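Local atomic coordinates of Atg5 (Kluyveromyces marxianus, PDB entry 3VQI), a protein that takes part in autophagic vesicle formation and cytoplasm-to-vacuole transport, and is joined to the ubiquitin-like protein Atg12 in the autophagy-essential Atg12-Atg5 conjugate. Residues A[186-189]-A[190-194]; A[167-170]-A[171-174]; A[145-148]-A[149-152]. One frame throughout, in Å; residues are numbered along the deposited sequence.

Interaction 1: A[186-189]-A[190-194]; sequences AVRS and KLFSM
Arg188 and Phe192, one turn apart where helix 181-189 gives way to a loop, meet through both backbone and side chain, an example of how N-H groups just past a helix end turn back to its last carbonyls, some of them only weakly. Arg188 O is shared by two N-H groups: it accepts Phe192 N at 3.1 Å and also takes Leu191 N, although the position of that nitrogen is less certain. Ser189 O receives a weak bond from Phe192 N at 3.2 Å, and Lys190 N reaches back weakly to Ala186 O at 3.4 Å. The hydroxyl of Ser189 turns back along the helix and bonds to Met185 O. Lys190 stretches its chain away from the turn, and its NZ forms a salt bridge with Asp168.

The Arg188 chain runs out with CG opposite the backbone N (chi1 -170°) and bends at chi3, which brings NE to 3.6 Å from Phe192 CE1. Phe192 offers its ring edge to one face of the guanidinium, the two planes standing 79° apart. CG of Arg188 comes equally near to the same CE1.

Leu191 O is taken by Asn155 ND2, tying the turn to helix 135-155, where Trp147 touches Arg188 and Leu191, and Leu154 touches Phe192. Val187 and Leu191 pack on Phe172 of helix 166-178.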
ATOM      1  N   ALA A 186     -14.960 -11.044  -6.172  1.00 61.60           N
ATOM      2  CA  ALA A 186     -15.276 -12.367  -6.691  1.00 62.64           C
ATOM      3  C   ALA A 186     -14.223 -13.383  -6.315  1.00 62.94           C
ATOM      4  O   ALA A 186     -14.529 -14.384  -5.666  1.00 63.93           O
ATOM      5  CB  ALA A 186     -15.425 -12.314  -8.206  1.00 63.12           C
ATOM      6  N   VAL A 187     -12.983 -13.127  -6.724  1.00 63.07           N
ATOM      7  CA  VAL A 187     -11.882 -14.038  -6.430  1.00 62.55           C
ATOM      8  C   VAL A 187     -11.471 -13.986  -4.954  1.00 63.76           C
ATOM      9  O   VAL A 187     -11.022 -14.985  -4.391  1.00 61.86           O
ATOM     10  CB  VAL A 187     -10.667 -13.732  -7.323  1.00 60.80           C
ATOM     11  CG1 VAL A 187      -9.584 -14.767  -7.105  1.00 58.60           C
ATOM     12  CG2 VAL A 187     -11.098 -13.718  -8.780  1.00 58.79           C
ATOM     13  N   ARG A 188     -11.632 -12.829  -4.321  1.00 65.24           N
ATOM     14  CA  ARG A 188     -11.277 -12.715  -2.909  1.00 68.10           C
ATOM     15  C   ARG A 188     -12.079 -13.782  -2.159  1.00 70.11           C
ATOM     16  O   ARG A 188     -11.575 -14.433  -1.238  1.00 69.44           O
ATOM     17  CB  ARG A 188     -11.622 -11.321  -2.374  1.00 67.12           C
ATOM     18  CG  ARG A 188     -11.064 -11.027  -0.981  1.00 68.32           C
ATOM     19  CD  ARG A 188     -11.450  -9.630  -0.483  1.00 70.26           C
ATOM     20  NE  ARG A 188     -12.446  -9.674   0.583  1.00 74.09           N
ATOM     21  CZ  ARG A 188     -13.682 -10.161   0.453  1.00 77.59           C
ATOM     22  NH1 ARG A 188     -14.104 -10.654  -0.710  1.00 77.80           N
ATOM     23  NH2 ARG A 188     -14.502 -10.167   1.497  1.00 78.40           N
ATOM     24  N   SER A 189     -13.329 -13.960  -2.582  1.00 72.75           N
ATOM     25  CA  SER A 189     -14.229 -14.944  -1.982  1.00 74.33           C
ATOM     26  C   SER A 189     -13.699 -16.355  -2.191  1.00 74.91           C
ATOM     27  O   SER A 189     -13.659 -17.156  -1.262  1.00 75.13           O
ATOM     28  CB  SER A 189     -15.626 -14.837  -2.601  1.00 74.10           C
ATOM     29  OG  SER A 189     -16.204 -13.572  -2.344  1.00 75.95           O
ATOM     30  N   LYS A 190     -13.293 -16.659  -3.418  1.00 76.31           N
ATOM     31  CA  LYS A 190     -12.764 -17.984  -3.718  1.00 78.53           C
ATOM     32  C   LYS A 190     -11.485 -18.265  -2.923  1.00 79.44           C
ATOM     33  O   LYS A 190     -10.869 -19.325  -3.071  1.00 80.01           O
ATOM     34  CB  LYS A 190     -12.490 -18.122  -5.225  1.00 78.71           C
ATOM     35  CG  LYS A 190     -13.743 -18.140  -6.101  1.00 78.99           C
ATOM     36  CD  LYS A 190     -13.401 -18.462  -7.556  1.00 80.16           C
ATOM     37  CE  LYS A 190     -14.636 -18.440  -8.446  1.00 79.87           C
ATOM     38  NZ  LYS A 190     -14.311 -18.702  -9.879  1.00 80.69           N
ATOM     39  N   LEU A 191     -11.093 -17.318  -2.071  1.00 79.74           N
ATOM     40  CA  LEU A 191      -9.887 -17.470  -1.274  1.00 79.29           C
ATOM     41  C   LEU A 191     -10.190 -17.616   0.203  1.00 80.69           C
ATOM     42  O   LEU A 191      -9.533 -18.385   0.907  1.00 80.88           O
ATOM     43  CB  LEU A 191      -8.954 -16.275  -1.485  1.00 77.62           C
ATOM     44  CG  LEU A 191      -8.332 -16.123  -2.874  1.00 76.12           C
ATOM     45  CD1 LEU A 191      -7.378 -14.950  -2.884  1.00 76.50           C
ATOM     46  CD2 LEU A 191      -7.595 -17.381  -3.239  1.00 75.42           C
ATOM     47  N   PHE A 192     -11.186 -16.886   0.684  1.00 81.51           N
ATOM     48  CA  PHE A 192     -11.511 -16.980   2.095  1.00 82.65           C
ATOM     49  C   PHE A 192     -12.914 -16.502   2.455  1.00 83.56           C
ATOM     50  O   PHE A 192     -13.498 -15.668   1.762  1.00 83.57           O
ATOM     51  CB  PHE A 192     -10.501 -16.167   2.919  1.00 81.73           C
ATOM     52  CG  PHE A 192     -10.912 -14.730   3.137  1.00 80.13           C
ATOM     53  CD1 PHE A 192     -10.660 -13.764   2.172  1.00 79.87           C
ATOM     54  CD2 PHE A 192     -11.608 -14.361   4.291  1.00 78.34           C
ATOM     55  CE1 PHE A 192     -11.098 -12.450   2.350  1.00 80.23           C
ATOM     56  CE2 PHE A 192     -12.050 -13.056   4.478  1.00 78.87           C
ATOM     57  CZ  PHE A 192     -11.797 -12.098   3.507  1.00 79.51           C
ATOM     58  N   SER A 193     -13.429 -17.031   3.562  1.00 83.97           N
ATOM     59  CA  SER A 193     -14.731 -16.641   4.085  1.00 84.69           C
ATOM     60  C   SER A 193     -14.461 -16.122   5.499  1.00 84.85           C
ATOM     61  O   SER A 193     -13.739 -16.760   6.273  1.00 84.30           O
ATOM     62  CB  SER A 193     -15.672 -17.837   4.122  1.00 84.83           C
ATOM     63  N   MET A 194     -15.012 -14.960   5.827  1.00 85.22           N
ATOM     64  CA  MET A 194     -14.809 -14.384   7.150  1.00 86.85           C
ATOM     65  C   MET A 194     -15.290 -15.351   8.233  1.00 88.55           C
ATOM     66  O   MET A 194     -14.564 -15.659   9.183  1.00 88.76           O
ATOM     67  CB  MET A 194     -15.558 -13.054   7.260  1.00 87.06           C
TER

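Interaction 2: A[167-170]-A[171-174]; sequences PDFE and NFWV
The backbones of residues 167-170 and 171-174 are two consecutive turns of helix 166-178, Phe169 and Phe172 having their CA atoms 4.5 Å apart. Val174 N points almost straight at Glu170 O, at 2.9 Å with an N-H...O angle of 173°. By contrast, Asn171 N reaches Pro167 O at 2.9 Å in a more bent bond, and Phe172 N makes a weak bond to Asp168 O. Trp173 N also bonds to Phe169 O, an oxygen whose place in the model is less certain.

On the side chains, Phe169 and Phe172 meet through their CD2 atoms at 4.3 Å, a loose apolar contact. Glu170 bends at chi2 (55°) and thereby carries OE2 to 4.2 Å from Trp173 CD1, its carboxylate plane 57° from that of the indole. The charge on OE2 is met by a salt bridge to Lys140.

Helix 135-155 receives the aromatic side of this helix: Phe169 makes a cation-pi contact with Arg144, Phe172 meets Trp147 edge-to-face, and Trp173 lies against Ile139, Lys140 and Trp143. Phe172 also meets Phe184 of helix 181-189, the next helix along the chain.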
ATOM      1  N   PRO A 167      -6.246 -17.935 -15.308  1.00 72.81           N
ATOM      2  CA  PRO A 167      -7.051 -16.778 -15.733  1.00 72.26           C
ATOM      3  C   PRO A 167      -7.920 -16.157 -14.627  1.00 71.22           C
ATOM      4  O   PRO A 167      -8.292 -14.981 -14.696  1.00 68.93           O
ATOM      5  CB  PRO A 167      -7.883 -17.347 -16.884  1.00 72.21           C
ATOM      6  CG  PRO A 167      -8.058 -18.770 -16.495  1.00 71.78           C
ATOM      7  CD  PRO A 167      -6.675 -19.152 -16.018  1.00 72.05           C
ATOM      8  N   ASP A 168      -8.230 -16.956 -13.610  1.00 71.93           N
ATOM      9  CA  ASP A 168      -9.057 -16.517 -12.487  1.00 72.69           C
ATOM     10  C   ASP A 168      -8.235 -15.618 -11.571  1.00 72.30           C
ATOM     11  O   ASP A 168      -8.753 -14.665 -10.990  1.00 71.64           O
ATOM     12  CB  ASP A 168      -9.581 -17.737 -11.728  1.00 75.28           C
ATOM     13  CG  ASP A 168     -10.956 -17.506 -11.135  1.00 78.34           C
ATOM     14  OD1 ASP A 168     -11.844 -17.012 -11.865  1.00 80.95           O
ATOM     15  OD2 ASP A 168     -11.158 -17.825  -9.945  1.00 80.16           O
ATOM     16  N   PHE A 169      -6.948 -15.941 -11.448  1.00 72.22           N
ATOM     17  CA  PHE A 169      -6.011 -15.151 -10.657  1.00 71.95           C
ATOM     18  C   PHE A 169      -5.573 -13.923 -11.456  1.00 70.56           C
ATOM     19  O   PHE A 169      -5.457 -12.818 -10.911  1.00 68.56           O
ATOM     20  CB  PHE A 169      -4.777 -15.978 -10.286  1.00 74.61           C
ATOM     21  CG  PHE A 169      -3.603 -15.140  -9.861  1.00 77.09           C
ATOM     22  CD1 PHE A 169      -2.636 -14.724 -10.788  1.00 79.03           C
ATOM     23  CD2 PHE A 169      -3.508 -14.687  -8.551  1.00 77.55           C
ATOM     24  CE1 PHE A 169      -1.598 -13.863 -10.407  1.00 79.77           C
ATOM     25  CE2 PHE A 169      -2.482 -13.831  -8.161  1.00 79.38           C
ATOM     26  CZ  PHE A 169      -1.524 -13.416  -9.092  1.00 79.62           C
ATOM     27  N   GLU A 170      -5.314 -14.135 -12.748  1.00 69.51           N
ATOM     28  CA  GLU A 170      -4.899 -13.074 -13.687  1.00 68.42           C
ATOM     29  C   GLU A 170      -5.991 -12.038 -13.692  1.00 66.70           C
ATOM     30  O   GLU A 170      -5.737 -10.866 -13.821  1.00 66.75           O
ATOM     31  CB  GLU A 170      -4.750 -13.647 -15.108  1.00 68.86           C
ATOM     32  CG  GLU A 170      -4.011 -12.763 -16.148  1.00 72.03           C
ATOM     33  CD  GLU A 170      -2.627 -12.341 -15.669  1.00 74.42           C
ATOM     34  OE1 GLU A 170      -2.033 -13.098 -14.863  1.00 74.53           O
ATOM     35  OE2 GLU A 170      -2.120 -11.265 -16.083  1.00 75.75           O
ATOM     36  N   ASN A 171      -7.220 -12.514 -13.591  1.00 65.08           N
ATOM     37  CA  ASN A 171      -8.396 -11.659 -13.558  1.00 64.46           C
ATOM     38  C   ASN A 171      -8.369 -10.929 -12.208  1.00 61.64           C
ATOM     39  O   ASN A 171      -8.846  -9.799 -12.088  1.00 61.75           O
ATOM     40  CB  ASN A 171      -9.680 -12.510 -13.670  1.00 67.68           C
ATOM     41  CG  ASN A 171     -10.880 -11.685 -14.008  1.00 71.52           C
ATOM     42  OD1 ASN A 171     -12.009 -12.161 -13.970  1.00 76.31           O
ATOM     43  ND2 ASN A 171     -10.642 -10.427 -14.360  1.00 73.62           N
ATOM     44  N   PHE A 172      -7.822 -11.593 -11.190  1.00 58.59           N
ATOM     45  CA  PHE A 172      -7.718 -11.023  -9.837  1.00 55.02           C
ATOM     46  C   PHE A 172      -6.778  -9.823  -9.916  1.00 53.63           C
ATOM     47  O   PHE A 172      -7.078  -8.743  -9.415  1.00 52.44           O
ATOM     48  CB  PHE A 172      -7.165 -12.087  -8.872  1.00 53.56           C
ATOM     49  CG  PHE A 172      -7.268 -11.722  -7.417  1.00 51.63           C
ATOM     50  CD1 PHE A 172      -8.340 -10.981  -6.940  1.00 49.54           C
ATOM     51  CD2 PHE A 172      -6.316 -12.183  -6.511  1.00 51.68           C
ATOM     52  CE1 PHE A 172      -8.467 -10.696  -5.585  1.00 49.80           C
ATOM     53  CE2 PHE A 172      -6.435 -11.902  -5.145  1.00 51.60           C
ATOM     54  CZ  PHE A 172      -7.516 -11.160  -4.684  1.00 48.96           C
ATOM     55  N   TRP A 173      -5.643 -10.028 -10.574  1.00 53.15           N
ATOM     56  CA  TRP A 173      -4.655  -8.976 -10.761  1.00 52.04           C
ATOM     57  C   TRP A 173      -5.299  -7.827 -11.529  1.00 51.13           C
ATOM     58  O   TRP A 173      -5.369  -6.694 -11.039  1.00 51.63           O
ATOM     59  CB  TRP A 173      -3.458  -9.520 -11.544  1.00 52.74           C
ATOM     60  CG  TRP A 173      -2.446  -8.479 -11.968  1.00 56.18           C
ATOM     61  CD1 TRP A 173      -2.005  -8.238 -13.241  1.00 56.32           C
ATOM     62  CD2 TRP A 173      -1.716  -7.583 -11.116  1.00 56.11           C
ATOM     63  NE1 TRP A 173      -1.044  -7.252 -13.235  1.00 58.07           N
ATOM     64  CE2 TRP A 173      -0.847  -6.832 -11.944  1.00 56.59           C
ATOM     65  CE3 TRP A 173      -1.710  -7.343  -9.734  1.00 56.54           C
ATOM     66  CZ2 TRP A 173       0.020  -5.861 -11.439  1.00 57.12           C
ATOM     67  CZ3 TRP A 173      -0.844  -6.374  -9.227  1.00 58.22           C
ATOM     68  CH2 TRP A 173       0.010  -5.645 -10.084  1.00 58.27           C
ATOM     69  N   VAL A 174      -5.788  -8.137 -12.726  1.00 49.76           N
ATOM     70  CA  VAL A 174      -6.422  -7.150 -13.585  1.00 47.59           C
ATOM     71  C   VAL A 174      -7.459  -6.278 -12.873  1.00 47.07           C
ATOM     72  O   VAL A 174      -7.567  -5.087 -13.164  1.00 44.29           O
ATOM     73  CB  VAL A 174      -7.070  -7.830 -14.817  1.00 47.49           C
ATOM     74  CG1 VAL A 174      -7.982  -6.860 -15.543  1.00 45.69           C
ATOM     75  CG2 VAL A 174      -5.984  -8.305 -15.770  1.00 45.06           C
TER

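Interaction 3: A[145-148]-A[149-152]; sequences HQWK and QACF
Helix 135-155, the long helix of the alpha-helical bundle region of Atg5, holds residues 145-152 in two successive turns, and it illustrates how one helix can present different chemistry to different neighbours. The straightest backbone bond here joins Ala150 N to Gln146 O at 2.8 Å, with an N-H...O angle of 164°. Gln149 N adds a weak bond to the same oxygen, and Cys151 N bonds to Trp147 O at 2.9 Å; both of these nitrogens are less surely placed.

Side-chain contact along the helix is light. The methyl group of Ala150 lies 4.4 Å from Trp147 CE3, an apolar approach to the six-membered part of the indole. Trp147 has a chi1 of -95°, away from the usual -60°; its ring also packs on residues outside these two turns. On another side of the helix, Phe152 has CG opposite its own carbonyl carbon (chi1 -79°), which turns the ring back toward the preceding turn and sets Phe152 CD2 3.0 Å and Phe152 CE2 3.2 Å from Lys148 O.

The polar ends of the buried residues find partners beyond these turns. Trp147 NE1 donates to Ile265 O, while its ring meets that of Trp143. Gln146 uses both ends of its amide: OE1 accepts a hydrogen bond from Arg203 NH2 and NE2 donates one to Tyr142 O, a turn earlier in the same helix. The indole thus combines apolar packing with a satisfied N-H, and the buried amide is gripped at both ends, which should hold its rotation; its bond through OE1 links the bundle helix to strand 202-205.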
ATOM      1  N   HIS A 145       2.554 -13.048  -3.960  1.00 60.16           N
ATOM      2  CA  HIS A 145       3.097 -13.695  -2.771  1.00 61.07           C
ATOM      3  C   HIS A 145       2.537 -13.123  -1.473  1.00 58.07           C
ATOM      4  O   HIS A 145       2.521 -13.790  -0.449  1.00 58.91           O
ATOM      5  CB  HIS A 145       4.629 -13.629  -2.791  1.00 65.61           C
ATOM      6  CG  HIS A 145       5.244 -14.278  -4.000  1.00 71.73           C
ATOM      7  ND1 HIS A 145       4.749 -15.445  -4.550  1.00 75.04           N
ATOM      8  CD2 HIS A 145       6.316 -13.935  -4.753  1.00 75.25           C
ATOM      9  CE1 HIS A 145       5.490 -15.790  -5.590  1.00 75.42           C
ATOM     10  NE2 HIS A 145       6.447 -14.891  -5.737  1.00 76.85           N
ATOM     11  N   GLN A 146       2.051 -11.896  -1.513  1.00 56.13           N
ATOM     12  CA  GLN A 146       1.470 -11.320  -0.318  1.00 55.13           C
ATOM     13  C   GLN A 146       0.162 -12.059  -0.051  1.00 56.58           C
ATOM     14  O   GLN A 146      -0.147 -12.403   1.087  1.00 56.73           O
ATOM     15  CB  GLN A 146       1.201  -9.829  -0.516  1.00 54.26           C
ATOM     16  CG  GLN A 146       1.698  -8.972   0.623  1.00 53.35           C
ATOM     17  CD  GLN A 146       3.189  -9.137   0.849  1.00 52.69           C
ATOM     18  OE1 GLN A 146       3.647  -9.249   1.982  1.00 51.49           O
ATOM     19  NE2 GLN A 146       3.952  -9.153  -0.232  1.00 52.79           N
ATOM     20  N   TRP A 147      -0.614 -12.300  -1.106  1.00 57.21           N
ATOM     21  CA  TRP A 147      -1.885 -13.006  -0.957  1.00 57.94           C
ATOM     22  C   TRP A 147      -1.631 -14.465  -0.636  1.00 60.06           C
ATOM     23  O   TRP A 147      -2.331 -15.074   0.171  1.00 59.49           O
ATOM     24  CB  TRP A 147      -2.725 -12.898  -2.234  1.00 53.83           C
ATOM     25  CG  TRP A 147      -3.698 -11.782  -2.160  1.00 50.69           C
ATOM     26  CD1 TRP A 147      -3.591 -10.564  -2.751  1.00 49.39           C
ATOM     27  CD2 TRP A 147      -4.889 -11.744  -1.365  1.00 49.02           C
ATOM     28  NE1 TRP A 147      -4.638  -9.761  -2.371  1.00 50.52           N
ATOM     29  CE2 TRP A 147      -5.453 -10.461  -1.520  1.00 49.14           C
ATOM     30  CE3 TRP A 147      -5.537 -12.674  -0.537  1.00 48.08           C
ATOM     31  CZ2 TRP A 147      -6.640 -10.074  -0.874  1.00 50.41           C
ATOM     32  CZ3 TRP A 147      -6.721 -12.292   0.106  1.00 48.97           C
ATOM     33  CH2 TRP A 147      -7.257 -10.999  -0.068  1.00 48.65           C
ATOM     34  N   LYS A 148      -0.612 -15.014  -1.281  1.00 63.07           N
ATOM     35  CA  LYS A 148      -0.230 -16.390  -1.069  1.00 66.76           C
ATOM     36  C   LYS A 148       0.075 -16.520   0.412  1.00 68.88           C
ATOM     37  O   LYS A 148       0.100 -17.623   0.949  1.00 71.68           O
ATOM     38  CB  LYS A 148       1.016 -16.706  -1.902  1.00 68.05           C
ATOM     39  CG  LYS A 148       1.344 -18.189  -2.066  1.00 70.94           C
ATOM     40  CD  LYS A 148       2.330 -18.382  -3.225  1.00 72.92           C
ATOM     41  CE  LYS A 148       2.564 -19.851  -3.561  1.00 73.30           C
ATOM     42  NZ  LYS A 148       3.371 -19.983  -4.813  1.00 72.71           N
ATOM     43  N   GLN A 149       0.293 -15.377   1.063  1.00 70.00           N
ATOM     44  CA  GLN A 149       0.612 -15.319   2.489  1.00 70.28           C
ATOM     45  C   GLN A 149      -0.607 -15.035   3.349  1.00 69.80           C
ATOM     46  O   GLN A 149      -0.874 -15.750   4.305  1.00 70.15           O
ATOM     47  CB  GLN A 149       1.673 -14.244   2.746  1.00 71.82           C
ATOM     48  CG  GLN A 149       2.154 -14.158   4.191  1.00 74.52           C
ATOM     49  CD  GLN A 149       3.359 -13.232   4.369  1.00 75.91           C
ATOM     50  OE1 GLN A 149       4.340 -13.315   3.620  1.00 75.81           O
ATOM     51  NE2 GLN A 149       3.294 -12.357   5.371  1.00 75.33           N
ATOM     52  N   ALA A 150      -1.340 -13.978   3.025  1.00 70.39           N
ATOM     53  CA  ALA A 150      -2.530 -13.636   3.796  1.00 71.78           C
ATOM     54  C   ALA A 150      -3.492 -14.826   3.785  1.00 73.17           C
ATOM     55  O   ALA A 150      -4.403 -14.924   4.606  1.00 71.57           O
ATOM     56  CB  ALA A 150      -3.202 -12.406   3.201  1.00 69.84           C
ATOM     57  N   CYS A 151      -3.268 -15.729   2.837  1.00 75.78           N
ATOM     58  CA  CYS A 151      -4.095 -16.917   2.686  1.00 78.36           C
ATOM     59  C   CYS A 151      -3.811 -17.875   3.851  1.00 78.74           C
ATOM     60  O   CYS A 151      -4.730 -18.276   4.576  1.00 77.70           O
ATOM     61  CB  CYS A 151      -3.784 -17.581   1.339  1.00 80.22           C
ATOM     62  SG  CYS A 151      -5.038 -18.745   0.742  1.00 82.31           S
ATOM     63  N   PHE A 152      -2.536 -18.231   4.018  1.00 78.74           N
ATOM     64  CA  PHE A 152      -2.093 -19.111   5.099  1.00 78.22           C
ATOM     65  C   PHE A 152      -2.636 -18.610   6.427  1.00 77.50           C
ATOM     66  O   PHE A 152      -3.138 -19.377   7.246  1.00 76.96           O
ATOM     67  CB  PHE A 152      -0.575 -19.115   5.181  1.00 79.28           C
ATOM     68  CG  PHE A 152       0.088 -19.982   4.165  1.00 81.34           C
ATOM     69  CD1 PHE A 152      -0.022 -21.367   4.240  1.00 81.41           C
ATOM     70  CD2 PHE A 152       0.869 -19.422   3.159  1.00 81.50           C
ATOM     71  CE1 PHE A 152       0.643 -22.186   3.334  1.00 81.68           C
ATOM     72  CE2 PHE A 152       1.541 -20.229   2.244  1.00 81.21           C
ATOM     73  CZ  PHE A 152       1.429 -21.614   2.333  1.00 82.44           C
TER

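All three contacts lie in the alpha-helical bundle region, in the chain order interaction 3, interaction 2, interaction 1, on helix 135-155, helix 166-178 and the end of helix 181-189 with its following loop. Their centres form a compact triangle: about 13 Å between interactions 1 and 2, 12 Å between 1 and 3, and 15 Å between 2 and 3. Each pair touches directly, for Trp147, Phe172 and Leu191, one from each interaction, converge on one another. Two helices and the turn that ends a third thus pack through one shared hydrophobic cluster, which joins these elements of the bundle region.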